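Long-range contacts in diaminopimelate decarboxylase (Aquifex aeolicus, PDB 2P3E), which probably catalyses, with pyridoxal 5'-phosphate as cofactor, the decarboxylation of meso-2,6-diaminopimelate to L-lysine, the last step of the diaminopimelate pathway: residues Ser303-Ile308 with Val339-Val344; Ile292-Phe297 with Gly366-Val371; His326-Val331 with Arg358-Val363; Arg388-Glu393 with Leu403-Glu408. One frame throughout, in Å; residues are numbered along the deposited sequence.

In the fold
All four contacts belong to the mixed beta sheet of this class-II decarboxylase, separate from the parallel strands of its pyridoxal-binding barrel. Contacts 1 and 2 are joined where strand 289-301 pairs with strand 304-309, and their centres lie about 13 Å apart. The centre of contact 3 is about 10 Å from each of theirs: its strand 358-361 pairs with 338-344 of contact 1, and its strand 328-330 with 368-371 of contact 2. Contact 4 stands off, its nearest atoms about 7 Å from contact 2. Contact 3 comes closest to the probable substrate site, the side chain of His326 lying about 3 Å from that of Arg318. Contacts 1, 2 and 4 also touch the second subunit.

Contact 1 of 4, residues Ser303-Ile308 with Val339-Val344; sequences SKHFII and VVADIV
His305, Phe306 and Ile307 run beside Ala341, Asp342 and Ile343 as parallel neighbours in the mixed beta sheet. The backbone ladder is regular: Asp342 N donates to His305 O, Ile307 N to Asp342 O at 2.9 Å, and Val344 N to Ile307 O. On one face the Phe306 ring and the Asp342 side chain lie side by side, pointing the same way, with ring and carboxylate planes 86° apart; Phe306 CD1 is 3.6 Å from Asp342 CB. The Lys304 chain, bent at chi3 (84°) and chi4 (54°), curls its ammonium group to the carboxylate, where Lys304 NZ forms a salt bridge to Asp342 OD2 at 3.3 Å. On the other face, Ile307 CD1 packs on Ala341 CB at 3.7 Å. Asp342 OD1 also accepts from the backbone N of Asp357, a second hold on the carboxylate beside Lys304. With an alanine here, the Lys304 ammonium would probably lose its mate and the Asp357 N-H its acceptor. Lys175 of the second subunit packs on Phe306 and Val344. Back on the face of Phe306 and Asp342, Ile308 CG1 meets Val344 CG2 at 3.7 Å.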
loop_
_atom_site.group_PDB
_atom_site.type_symbol
_atom_site.label_atom_id
_atom_site.label_comp_id
_atom_site.label_asym_id
_atom_site.label_seq_id
_atom_site.Cartn_x
_atom_site.Cartn_y
_atom_site.Cartn_z
ATOM N N SER B 303 14.026 6.130 26.695
ATOM C CA SER B 303 14.206 4.733 27.090
ATOM C C SER B 303 14.053 3.742 25.934
ATOM O O SER B 303 14.116 2.532 26.151
ATOM C CB SER B 303 13.222 4.360 28.212
ATOM O OG SER B 303 11.871 4.389 27.769
ATOM N N LYS B 304 13.858 4.242 24.713
ATOM C CA LYS B 304 13.651 3.362 23.554
ATOM C C LYS B 304 14.895 3.208 22.685
ATOM O O LYS B 304 15.642 4.172 22.474
ATOM C CB LYS B 304 12.483 3.847 22.690
ATOM C CG LYS B 304 11.123 3.754 23.355
ATOM C CD LYS B 304 10.038 4.407 22.507
ATOM C CE LYS B 304 9.495 3.470 21.437
ATOM N NZ LYS B 304 9.031 2.183 22.039
ATOM N N HIS B 305 15.102 1.982 22.203
ATOM C CA HIS B 305 16.132 1.680 21.230
ATOM C C HIS B 305 15.445 1.496 19.872
ATOM O O HIS B 305 14.526 0.699 19.743
ATOM C CB HIS B 305 16.925 0.431 21.638
ATOM C CG HIS B 305 18.104 0.131 20.752
ATOM N ND1 HIS B 305 19.067 1.069 20.442
ATOM C CD2 HIS B 305 18.488 -1.014 20.132
ATOM C CE1 HIS B 305 19.983 0.521 19.663
ATOM N NE2 HIS B 305 19.666 -0.748 19.472
ATOM N N PHE B 306 15.888 2.267 18.878
ATOM C CA PHE B 306 15.421 2.119 17.505
ATOM C C PHE B 306 16.521 1.497 16.651
ATOM O O PHE B 306 17.698 1.913 16.713
ATOM C CB PHE B 306 14.976 3.471 16.921
ATOM C CG PHE B 306 13.807 4.093 17.640
ATOM C CD1 PHE B 306 12.500 3.845 17.223
ATOM C CD2 PHE B 306 14.006 4.944 18.727
ATOM C CE1 PHE B 306 11.416 4.423 17.885
ATOM C CE2 PHE B 306 12.925 5.525 19.391
ATOM C CZ PHE B 306 11.627 5.265 18.960
ATOM N N ILE B 307 16.128 0.497 15.865
ATOM C CA ILE B 307 16.977 -0.115 14.855
ATOM C C ILE B 307 16.331 0.270 13.517
ATOM O O ILE B 307 15.263 -0.238 13.161
ATOM C CB ILE B 307 17.030 -1.649 15.020
ATOM C CG1 ILE B 307 17.634 -2.021 16.396
ATOM C CG2 ILE B 307 17.792 -2.311 13.869
ATOM C CD1 ILE B 307 17.646 -3.514 16.704
ATOM N N ILE B 308 16.980 1.187 12.802
ATOM C CA ILE B 308 16.421 1.727 11.554
ATOM C C ILE B 308 16.982 0.937 10.383
ATOM O O ILE B 308 18.206 0.841 10.225
ATOM C CB ILE B 308 16.719 3.247 11.410
ATOM C CG1 ILE B 308 16.157 4.003 12.626
ATOM C CG2 ILE B 308 16.145 3.800 10.073
ATOM C CD1 ILE B 308 16.695 5.434 12.821
ATOM N N VAL B 339 18.403 -6.964 23.065
ATOM C CA VAL B 339 17.805 -5.708 23.492
ATOM C C VAL B 339 16.350 -5.664 23.057
ATOM O O VAL B 339 15.951 -6.359 22.120
ATOM C CB VAL B 339 18.552 -4.457 22.928
ATOM C CG1 VAL B 339 19.901 -4.289 23.612
ATOM C CG2 VAL B 339 18.693 -4.530 21.374
ATOM N N VAL B 340 15.566 -4.836 23.740
ATOM C CA VAL B 340 14.208 -4.554 23.323
ATOM C C VAL B 340 14.282 -3.316 22.442
ATOM O O VAL B 340 14.807 -2.282 22.867
ATOM C CB VAL B 340 13.277 -4.312 24.521
ATOM C CG1 VAL B 340 11.881 -3.950 24.045
ATOM C CG2 VAL B 340 13.247 -5.533 25.403
ATOM N N ALA B 341 13.766 -3.437 21.218
ATOM C CA ALA B 341 13.887 -2.383 20.217
ATOM C C ALA B 341 12.632 -2.240 19.371
ATOM O O ALA B 341 11.851 -3.194 19.228
ATOM C CB ALA B 341 15.098 -2.660 19.311
ATOM N N ASP B 342 12.435 -1.028 18.844
ATOM C CA ASP B 342 11.534 -0.801 17.717
ATOM C C ASP B 342 12.348 -0.956 16.436
ATOM O O ASP B 342 13.379 -0.296 16.257
ATOM C CB ASP B 342 10.946 0.606 17.755
ATOM C CG ASP B 342 9.859 0.773 18.812
ATOM O OD1 ASP B 342 9.588 -0.156 19.622
ATOM O OD2 ASP B 342 9.248 1.855 18.795
ATOM N N ILE B 343 11.885 -1.823 15.541
ATOM C CA ILE B 343 12.595 -2.049 14.281
ATOM C C ILE B 343 11.768 -1.313 13.250
ATOM O O ILE B 343 10.634 -1.691 12.962
ATOM C CB ILE B 343 12.729 -3.551 13.959
ATOM C CG1 ILE B 343 13.528 -4.236 15.079
ATOM C CG2 ILE B 343 13.424 -3.767 12.554
ATOM C CD1 ILE B 343 13.429 -5.736 15.056
ATOM N N VAL B 344 12.322 -0.224 12.739
ATOM C CA VAL B 344 11.524 0.731 11.969
ATOM C C VAL B 344 12.166 0.976 10.595
ATOM O O VAL B 344 13.373 0.822 10.434
ATOM C CB VAL B 344 11.377 2.065 12.744
ATOM C CG1 VAL B 344 10.633 1.837 14.090
ATOM C CG2 VAL B 344 12.748 2.704 12.987
HETATM O O HOH W 1 11.150 -0.503 21.803
HETATM O O HOH W 2 7.356 0.873 20.882
HETATM O O HOH W 3 13.318 -0.046 23.169
#

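Contact 2 of 4, residues Ile292-Phe297 with Gly366-Val371; sequences ITQVQF and GEYLAV
Thr293 and Leu369 form the hydrogen-bonded pair at the middle of an antiparallel ladder in the mixed sheet, flanked by the non-hydrogen-bonded pairs Ile292 with Ala370 and Gln294 with Tyr368. Among the backbone bonds, Leu369 N gives to Thr293 O at 2.8 Å and Thr293 N to Leu369 O. The pairing runs on past the strand's start, where Val295 N bonds to Glu367 O and Gly366 N to Val295 O at 2.9 Å. Gly366 has a positive phi (99°), at which a side chain would press on the preceding carbonyl.

The polar side-chain bond across the contact belongs to Gln294, whose CG stands opposite the backbone N (chi1 -175°) and whose extended chain carries Gln294 NE2 to Gly366 O at 3.3 Å. Its amide plane lies within 7° of the Tyr368 ring plane, and Gln294 CB touches Tyr368 CD1 at 3.7 Å. Gly366 O also sits above the centre of that ring. Gln296 NE2 in turn bonds to Gln294 OE1, fixing the rotation of the amide; Gln296 and Phe297 form a classic beta bulge opposite Ile308. Thr293 OG1 bonds to Asp310.

Apolar packing divides by face. Ile292 and Tyr368 lie under helix 25-32, through Ala29, and Ile292 CD1 rests on Ala370 CB at 3.8 Å. Thr293 and Leu369 occupy the other face. Val295 CG2 meets Leu369 CG at 4.1 Å.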
loop_
_atom_site.group_PDB
_atom_site.type_symbol
_atom_site.label_atom_id
_atom_site.label_comp_id
_atom_site.label_asym_id
_atom_site.label_seq_id
_atom_site.Cartn_x
_atom_site.Cartn_y
_atom_site.Cartn_z
ATOM N N ILE B 292 14.641 -9.769 3.613
ATOM C CA ILE B 292 15.960 -9.411 4.137
ATOM C C ILE B 292 16.130 -7.915 4.064
ATOM O O ILE B 292 15.848 -7.288 3.031
ATOM C CB ILE B 292 17.142 -10.073 3.355
ATOM C CG1 ILE B 292 16.931 -11.592 3.188
ATOM C CG2 ILE B 292 18.508 -9.754 4.037
ATOM C CD1 ILE B 292 16.653 -12.374 4.500
ATOM N N THR B 293 16.591 -7.343 5.172
ATOM C CA THR B 293 16.760 -5.908 5.260
ATOM C C THR B 293 18.078 -5.578 5.958
ATOM O O THR B 293 18.528 -6.331 6.800
ATOM C CB THR B 293 15.532 -5.233 5.965
ATOM O OG1 THR B 293 15.704 -3.817 5.988
ATOM C CG2 THR B 293 15.324 -5.748 7.403
ATOM N N GLN B 294 18.685 -4.453 5.590
ATOM C CA GLN B 294 19.954 -4.032 6.192
ATOM C C GLN B 294 19.749 -2.881 7.178
ATOM O O GLN B 294 19.023 -1.915 6.907
ATOM C CB GLN B 294 20.941 -3.634 5.091
ATOM C CG GLN B 294 22.343 -3.282 5.595
ATOM C CD GLN B 294 23.215 -2.738 4.496
ATOM O OE1 GLN B 294 22.840 -1.794 3.789
ATOM N NE2 GLN B 294 24.389 -3.324 4.346
ATOM N N VAL B 295 20.396 -3.003 8.335
ATOM C CA VAL B 295 20.399 -1.970 9.360
ATOM C C VAL B 295 21.181 -0.742 8.866
ATOM O O VAL B 295 22.328 -0.859 8.419
ATOM C CB VAL B 295 21.004 -2.492 10.706
ATOM C CG1 VAL B 295 21.047 -1.353 11.742
ATOM C CG2 VAL B 295 20.212 -3.702 11.243
ATOM N N GLN B 296 20.533 0.422 8.921
ATOM C CA GLN B 296 21.102 1.685 8.473
ATOM C C GLN B 296 21.588 2.497 9.664
ATOM O O GLN B 296 22.726 2.964 9.658
ATOM C CB GLN B 296 20.076 2.485 7.666
ATOM C CG GLN B 296 19.539 1.762 6.439
ATOM C CD GLN B 296 20.634 1.260 5.514
ATOM O OE1 GLN B 296 21.470 2.035 5.041
ATOM N NE2 GLN B 296 20.640 -0.045 5.254
ATOM N N PHE B 297 20.739 2.646 10.687
ATOM C CA PHE B 297 21.091 3.436 11.874
ATOM C C PHE B 297 20.569 2.793 13.157
ATOM O O PHE B 297 19.531 2.118 13.147
ATOM C CB PHE B 297 20.521 4.862 11.798
ATOM C CG PHE B 297 20.900 5.608 10.556
ATOM C CD1 PHE B 297 22.160 6.174 10.421
ATOM C CD2 PHE B 297 19.992 5.737 9.516
ATOM C CE1 PHE B 297 22.511 6.864 9.242
ATOM C CE2 PHE B 297 20.331 6.428 8.349
ATOM C CZ PHE B 297 21.596 6.994 8.220
ATOM N N GLY B 366 24.899 -1.979 8.971
ATOM C CA GLY B 366 25.485 -2.820 7.926
ATOM C C GLY B 366 25.071 -4.289 8.028
ATOM O O GLY B 366 25.130 -5.031 7.040
ATOM N N GLU B 367 24.654 -4.715 9.221
ATOM C CA GLU B 367 24.197 -6.095 9.413
ATOM C C GLU B 367 22.821 -6.293 8.788
ATOM O O GLU B 367 22.066 -5.339 8.656
ATOM C CB GLU B 367 24.082 -6.429 10.892
ATOM C CG GLU B 367 25.379 -6.783 11.560
ATOM C CD GLU B 367 25.135 -7.326 12.947
ATOM O OE1 GLU B 367 24.603 -8.458 13.091
ATOM O OE2 GLU B 367 25.471 -6.607 13.890
ATOM N N TYR B 368 22.498 -7.542 8.448
ATOM C CA TYR B 368 21.195 -7.872 7.862
ATOM C C TYR B 368 20.265 -8.582 8.848
ATOM O O TYR B 368 20.730 -9.363 9.697
ATOM C CB TYR B 368 21.377 -8.755 6.621
ATOM C CG TYR B 368 22.322 -8.181 5.599
ATOM C CD1 TYR B 368 21.909 -7.161 4.736
ATOM C CD2 TYR B 368 23.644 -8.653 5.499
ATOM C CE1 TYR B 368 22.799 -6.625 3.784
ATOM C CE2 TYR B 368 24.538 -8.119 4.557
ATOM C CZ TYR B 368 24.108 -7.118 3.712
ATOM O OH TYR B 368 24.965 -6.600 2.766
ATOM N N LEU B 369 18.959 -8.309 8.720
ATOM C CA LEU B 369 17.921 -9.019 9.479
ATOM C C LEU B 369 17.008 -9.789 8.508
ATOM O O LEU B 369 16.848 -9.380 7.352
ATOM C CB LEU B 369 17.069 -8.022 10.285
ATOM C CG LEU B 369 17.791 -7.069 11.264
ATOM C CD1 LEU B 369 16.811 -6.110 11.955
ATOM C CD2 LEU B 369 18.537 -7.913 12.284
ATOM N N ALA B 370 16.452 -10.909 8.974
ATOM C CA ALA B 370 15.449 -11.676 8.250
ATOM C C ALA B 370 14.080 -11.541 8.907
ATOM O O ALA B 370 13.913 -11.860 10.088
ATOM C CB ALA B 370 15.853 -13.154 8.153
ATOM N N VAL B 371 13.115 -11.048 8.133
ATOM C CA VAL B 371 11.722 -10.933 8.561
ATOM C C VAL B 371 10.983 -12.157 8.013
ATOM O O VAL B 371 10.882 -12.342 6.792
ATOM C CB VAL B 371 11.048 -9.611 8.046
ATOM C CG1 VAL B 371 9.609 -9.479 8.570
ATOM C CG2 VAL B 371 11.892 -8.370 8.439
#

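Contact 3 of 4, residues His326-Val331 with Arg358-Val363; sequences HHIIPV and REIEEV
His326 O accepts from Arg358 NH1 at 2.8 Å, a bond from strand 358-361 to the residues just before strand 328-330; these two strands of the mixed sheet do not pair with each other. They run nearly parallel, 15° apart, with axes 7.0 Å from each other, so side chains and water bridge them. Arg358 reaches across because its chain bends at chi2 (79°) and chi3 (54°), presenting the guanidinium edge to His326 O, which lies close to the plane of the group. Two waters lie in the guanidinium plane at other points of its rim: one accepts from Arg358 NH2 and from His326 N, the other from Arg358 NH1 and from Ile328 N at 2.9 Å. Tyr325 makes a cation-pi contact with Arg358. This grip holds the backbone at His326, whose ring packs on Arg318, a probable substrate-binding residue, and bonds through ND1 to Leu372 O.

Farther along, the contact turns apolar. Ile328 CG2 meets Ile360 CD1 at 4.1 Å, the two side chains slanting past each other. The Pro330 ring and the Glu361 side chain cross at about a right angle, while Glu361 OE2 bonds to Lys334 N and forms a salt bridge with Arg336. Pro330 CB touches Val363 CG1 at 4.2 Å, and Pro330 CG lies 3.6 Å from Glu361 OE1.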
loop_
_atom_site.group_PDB
_atom_site.type_symbol
_atom_site.label_atom_id
_atom_site.label_comp_id
_atom_site.label_asym_id
_atom_site.label_seq_id
_atom_site.Cartn_x
_atom_site.Cartn_y
_atom_site.Cartn_z
ATOM N N HIS B 326 5.436 -10.371 12.772
ATOM C CA HIS B 326 6.385 -11.138 11.972
ATOM C C HIS B 326 7.645 -11.364 12.819
ATOM O O HIS B 326 8.182 -10.421 13.395
ATOM C CB HIS B 326 6.763 -10.381 10.690
ATOM C CG HIS B 326 5.670 -10.361 9.665
ATOM N ND1 HIS B 326 5.664 -11.195 8.567
ATOM C CD2 HIS B 326 4.539 -9.614 9.580
ATOM C CE1 HIS B 326 4.568 -10.975 7.854
ATOM N NE2 HIS B 326 3.874 -10.018 8.444
ATOM N N HIS B 327 8.090 -12.610 12.881
ATOM C CA HIS B 327 9.321 -12.958 13.581
ATOM C C HIS B 327 10.516 -12.362 12.833
ATOM O O HIS B 327 10.595 -12.439 11.599
ATOM C CB HIS B 327 9.445 -14.473 13.732
ATOM C CG HIS B 327 10.385 -14.905 14.826
ATOM N ND1 HIS B 327 10.218 -14.536 16.140
ATOM C CD2 HIS B 327 11.489 -15.693 14.795
ATOM C CE1 HIS B 327 11.189 -15.059 16.875
ATOM N NE2 HIS B 327 11.966 -15.778 16.084
ATOM N N ILE B 328 11.411 -11.718 13.587
ATOM C CA ILE B 328 12.598 -11.071 13.007
ATOM C C ILE B 328 13.866 -11.600 13.702
ATOM O O ILE B 328 13.966 -11.545 14.932
ATOM C CB ILE B 328 12.538 -9.519 13.096
ATOM C CG1 ILE B 328 11.247 -8.997 12.411
ATOM C CG2 ILE B 328 13.790 -8.895 12.474
ATOM C CD1 ILE B 328 11.074 -7.486 12.429
ATOM N N ILE B 329 14.803 -12.096 12.897
ATOM C CA ILE B 329 16.021 -12.727 13.387
ATOM C C ILE B 329 17.237 -12.154 12.667
ATOM O O ILE B 329 17.124 -11.709 11.507
ATOM C CB ILE B 329 15.982 -14.273 13.204
ATOM C CG1 ILE B 329 15.875 -14.646 11.710
ATOM C CG2 ILE B 329 14.833 -14.855 14.030
ATOM C CD1 ILE B 329 15.883 -16.155 11.395
ATOM N N PRO B 330 18.410 -12.179 13.334
ATOM C CA PRO B 330 19.625 -11.751 12.644
ATOM C C PRO B 330 20.105 -12.791 11.624
ATOM O O PRO B 330 19.932 -14.012 11.814
ATOM C CB PRO B 330 20.624 -11.549 13.792
ATOM C CG PRO B 330 20.195 -12.567 14.841
ATOM C CD PRO B 330 18.683 -12.605 14.729
ATOM N N VAL B 331 20.636 -12.310 10.509
ATOM C CA VAL B 331 21.234 -13.187 9.509
ATOM C C VAL B 331 22.553 -13.780 10.075
ATOM O O VAL B 331 22.923 -14.904 9.736
ATOM C CB VAL B 331 21.449 -12.420 8.162
ATOM C CG1 VAL B 331 22.388 -13.170 7.190
ATOM C CG2 VAL B 331 20.088 -12.110 7.494
ATOM N N ARG B 358 10.385 -5.214 20.591
ATOM C CA ARG B 358 10.723 -6.590 20.296
ATOM C C ARG B 358 12.122 -6.938 20.770
ATOM O O ARG B 358 13.071 -6.153 20.583
ATOM C CB ARG B 358 10.607 -6.860 18.789
ATOM C CG ARG B 358 10.809 -8.316 18.388
ATOM C CD ARG B 358 9.562 -9.209 18.642
ATOM N NE ARG B 358 8.347 -8.667 18.013
ATOM C CZ ARG B 358 8.043 -8.809 16.724
ATOM N NH1 ARG B 358 8.844 -9.502 15.917
ATOM N NH2 ARG B 358 6.927 -8.264 16.226
ATOM N N GLU B 359 12.252 -8.130 21.348
ATOM C CA GLU B 359 13.547 -8.661 21.752
ATOM C C GLU B 359 14.318 -9.126 20.525
ATOM O O GLU B 359 13.786 -9.860 19.675
ATOM C CB GLU B 359 13.374 -9.831 22.725
ATOM C CG GLU B 359 13.067 -9.393 24.157
ATOM C CD GLU B 359 14.295 -8.922 24.935
ATOM O OE1 GLU B 359 15.407 -8.801 24.350
ATOM O OE2 GLU B 359 14.137 -8.666 26.150
ATOM N N ILE B 360 15.560 -8.674 20.433
ATOM C CA ILE B 360 16.427 -9.029 19.324
ATOM C C ILE B 360 17.883 -8.865 19.739
ATOM O O ILE B 360 18.212 -7.982 20.531
ATOM C CB ILE B 360 16.135 -8.156 18.070
ATOM C CG1 ILE B 360 16.843 -8.731 16.837
ATOM C CG2 ILE B 360 16.497 -6.684 18.320
ATOM C CD1 ILE B 360 16.441 -8.044 15.520
ATOM N N GLU B 361 18.732 -9.741 19.215
ATOM C CA GLU B 361 20.179 -9.638 19.364
ATOM C C GLU B 361 20.582 -8.237 18.949
ATOM O O GLU B 361 20.043 -7.687 17.965
ATOM C CB GLU B 361 20.831 -10.655 18.447
ATOM C CG GLU B 361 22.067 -11.312 18.980
ATOM C CD GLU B 361 22.534 -12.454 18.093
ATOM O OE1 GLU B 361 21.791 -13.454 17.919
ATOM O OE2 GLU B 361 23.656 -12.348 17.575
ATOM N N GLU B 362 21.484 -7.635 19.721
ATOM C CA GLU B 362 22.035 -6.346 19.368
ATOM C C GLU B 362 22.640 -6.518 17.977
ATOM O O GLU B 362 23.378 -7.487 17.736
ATOM C CB GLU B 362 23.115 -5.912 20.371
ATOM C CG GLU B 362 22.565 -5.385 21.678
ATOM C CD GLU B 362 23.646 -4.914 22.640
ATOM O OE1 GLU B 362 24.800 -5.379 22.540
ATOM O OE2 GLU B 362 23.332 -4.070 23.500
ATOM N N VAL B 363 22.272 -5.633 17.061
ATOM C CA VAL B 363 22.802 -5.651 15.697
ATOM C C VAL B 363 23.377 -4.283 15.387
ATOM O O VAL B 363 22.972 -3.294 15.986
ATOM C CB VAL B 363 21.718 -6.027 14.647
ATOM C CG1 VAL B 363 21.424 -7.537 14.692
ATOM C CG2 VAL B 363 20.434 -5.184 14.841
HETATM O O HOH W 4 6.061 -7.620 13.616
HETATM O O HOH W 5 11.257 -11.259 16.433
#

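Contact 4 of 4, residues Arg388-Glu393 with Leu403-Glu408; sequences RPRAAE and LIRKRE
Arg390 and Glu408 meet along the arginine from CB to NE and NH2. Arg390 CB lies 3.4 Å from Glu408 OE1, the oxygen that also takes the backbone N-H of Arg390 from above the carboxylate plane. CG follows the same oxygen, Arg390 CD passes 4.0 Å from Glu408 OE2, and a bend at chi3 (-68°) swings the guanidinium edge to OE2. Arg390 NE bonds to Glu408 OE2 at 2.8 Å and Arg390 NH2 to the same oxygen at 3.1 Å, both on the syn side of the carboxylate and with OE2 in the guanidinium plane. At the tip, NH1 turns to Ser382 O and to His384 of the second subunit.

Arg405 NH2 takes the anti lone pair of Glu408 OE2 at 2.7 Å, so three N-H groups converge on one oxygen. The two guanidinium planes stand 87° apart, and the shared carboxylate probably offsets their like charges. A glutamine in place of Glu408 would probably leave both arginines close together without a balancing charge. His384 of the same chain bonds to Glu408 OE1.

Beyond this network, Arg407 lays one guanidinium face over Ala392 N, which is buried without a partner, and bonds to Pro35 O. Glu393 N gives to Arg405 O at 2.9 Å, while Glu393 O receives both Ile404 N and Arg405 N from one face of its plane. This is a classic beta bulge in the antiparallel hairpin of strands 392-397 and 400-405; beyond their paired ends the salt-bridge network joins the two segments at the dimer interface, where Arg405 NH1 bonds to Ile413 O of the second subunit.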
loop_
_atom_site.group_PDB
_atom_site.type_symbol
_atom_site.label_atom_id
_atom_site.label_comp_id
_atom_site.label_asym_id
_atom_site.label_seq_id
_atom_site.Cartn_x
_atom_site.Cartn_y
_atom_site.Cartn_z
ATOM N N ARG B 388 10.004 5.117 -3.388
ATOM C CA ARG B 388 10.906 4.022 -3.096
ATOM C C ARG B 388 10.677 2.860 -4.052
ATOM O O ARG B 388 9.595 2.280 -4.063
ATOM C CB ARG B 388 10.746 3.556 -1.635
ATOM C CG ARG B 388 11.043 4.670 -0.627
ATOM C CD ARG B 388 11.334 4.159 0.788
ATOM N NE ARG B 388 12.745 3.780 0.920
ATOM C CZ ARG B 388 13.776 4.603 1.191
ATOM N NH1 ARG B 388 13.620 5.912 1.434
ATOM N NH2 ARG B 388 15.006 4.079 1.243
ATOM N N PRO B 389 11.697 2.521 -4.873
ATOM C CA PRO B 389 11.546 1.351 -5.741
ATOM C C PRO B 389 11.383 0.091 -4.895
ATOM O O PRO B 389 11.968 -0.016 -3.799
ATOM C CB PRO B 389 12.871 1.288 -6.508
ATOM C CG PRO B 389 13.448 2.671 -6.421
ATOM C CD PRO B 389 12.990 3.199 -5.067
ATOM N N ARG B 390 10.584 -0.838 -5.400
ATOM C CA ARG B 390 10.323 -2.080 -4.686
ATOM C C ARG B 390 11.483 -3.072 -4.801
ATOM O O ARG B 390 12.368 -2.939 -5.659
ATOM C CB ARG B 390 9.001 -2.715 -5.133
ATOM C CG ARG B 390 7.779 -1.829 -4.817
ATOM C CD ARG B 390 6.465 -2.462 -5.246
ATOM N NE ARG B 390 6.341 -2.542 -6.711
ATOM C CZ ARG B 390 5.184 -2.609 -7.363
ATOM N NH1 ARG B 390 4.039 -2.605 -6.683
ATOM N NH2 ARG B 390 5.164 -2.682 -8.694
ATOM N N ALA B 391 11.463 -4.049 -3.902
ATOM C CA ALA B 391 12.565 -4.976 -3.694
ATOM C C ALA B 391 12.739 -5.933 -4.861
ATOM O O ALA B 391 11.769 -6.245 -5.566
ATOM C CB ALA B 391 12.298 -5.781 -2.425
ATOM N N ALA B 392 13.971 -6.437 -5.022
ATOM C CA ALA B 392 14.209 -7.609 -5.881
ATOM C C ALA B 392 13.566 -8.835 -5.203
ATOM O O ALA B 392 13.391 -8.855 -3.980
ATOM C CB ALA B 392 15.708 -7.845 -6.086
ATOM N N GLU B 393 13.210 -9.827 -6.018
ATOM C CA GLU B 393 12.737 -11.110 -5.526
ATOM C C GLU B 393 13.602 -12.254 -6.100
ATOM O O GLU B 393 13.841 -12.319 -7.294
ATOM C CB GLU B 393 11.285 -11.334 -5.931
ATOM C CG GLU B 393 10.264 -10.389 -5.236
ATOM C CD GLU B 393 8.812 -10.713 -5.638
ATOM O OE1 GLU B 393 8.456 -10.595 -6.849
ATOM O OE2 GLU B 393 8.010 -11.077 -4.753
ATOM N N LEU B 403 16.818 -15.184 -10.178
ATOM C CA LEU B 403 16.236 -13.878 -9.991
ATOM C C LEU B 403 14.838 -13.906 -10.606
ATOM O O LEU B 403 14.701 -14.171 -11.808
ATOM C CB LEU B 403 17.127 -12.785 -10.619
ATOM C CG LEU B 403 16.705 -11.313 -10.464
ATOM C CD1 LEU B 403 16.718 -10.918 -8.967
ATOM C CD2 LEU B 403 17.667 -10.426 -11.246
ATOM N N ILE B 404 13.802 -13.710 -9.784
ATOM C CA ILE B 404 12.417 -13.799 -10.295
ATOM C C ILE B 404 11.675 -12.426 -10.377
ATOM O O ILE B 404 10.594 -12.322 -10.975
ATOM C CB ILE B 404 11.578 -14.894 -9.555
ATOM C CG1 ILE B 404 11.510 -14.610 -8.045
ATOM C CG2 ILE B 404 12.162 -16.292 -9.819
ATOM C CD1 ILE B 404 10.378 -15.325 -7.335
ATOM N N ARG B 405 12.294 -11.387 -9.825
ATOM C CA ARG B 405 11.898 -9.998 -10.089
ATOM C C ARG B 405 13.097 -9.087 -9.883
ATOM O O ARG B 405 13.682 -9.074 -8.807
ATOM C CB ARG B 405 10.735 -9.548 -9.186
ATOM C CG ARG B 405 10.134 -8.203 -9.646
ATOM C CD ARG B 405 9.016 -7.694 -8.734
ATOM N NE ARG B 405 8.621 -6.338 -9.150
ATOM C CZ ARG B 405 7.565 -6.046 -9.907
ATOM N NH1 ARG B 405 6.747 -6.998 -10.337
ATOM N NH2 ARG B 405 7.301 -4.776 -10.194
ATOM N N LYS B 406 13.468 -8.337 -10.921
ATOM C CA LYS B 406 14.559 -7.362 -10.802
ATOM C C LYS B 406 14.116 -6.256 -9.850
ATOM O O LYS B 406 12.919 -5.933 -9.772
ATOM C CB LYS B 406 14.896 -6.738 -12.155
ATOM C CG LYS B 406 15.472 -7.738 -13.208
ATOM C CD LYS B 406 15.661 -7.023 -14.587
ATOM C CE LYS B 406 14.312 -6.609 -15.216
ATOM N NZ LYS B 406 14.393 -6.268 -16.690
ATOM N N ARG B 407 15.081 -5.693 -9.134
ATOM C CA ARG B 407 14.841 -4.480 -8.371
ATOM C C ARG B 407 14.430 -3.365 -9.332
ATOM O O ARG B 407 15.036 -3.190 -10.397
ATOM C CB ARG B 407 16.099 -4.075 -7.610
ATOM C CG ARG B 407 15.905 -2.937 -6.593
ATOM C CD ARG B 407 17.188 -2.710 -5.783
ATOM N NE ARG B 407 17.603 -3.967 -5.153
ATOM C CZ ARG B 407 17.082 -4.465 -4.027
ATOM N NH1 ARG B 407 16.100 -3.817 -3.381
ATOM N NH2 ARG B 407 17.510 -5.633 -3.572
ATOM N N GLU B 408 13.398 -2.622 -8.947
ATOM C CA GLU B 408 12.944 -1.462 -9.707
ATOM C C GLU B 408 13.937 -0.317 -9.555
ATOM O O GLU B 408 14.748 -0.305 -8.633
ATOM C CB GLU B 408 11.562 -1.032 -9.195
ATOM C CG GLU B 408 10.489 -2.084 -9.452
ATOM C CD GLU B 408 9.216 -1.839 -8.653
ATOM O OE1 GLU B 408 9.127 -0.800 -7.975
ATOM O OE2 GLU B 408 8.298 -2.668 -8.747
HETATM O O HOH W 6 14.614 -1.385 -3.686
HETATM O O HOH W 7 10.960 -5.092 -8.056
#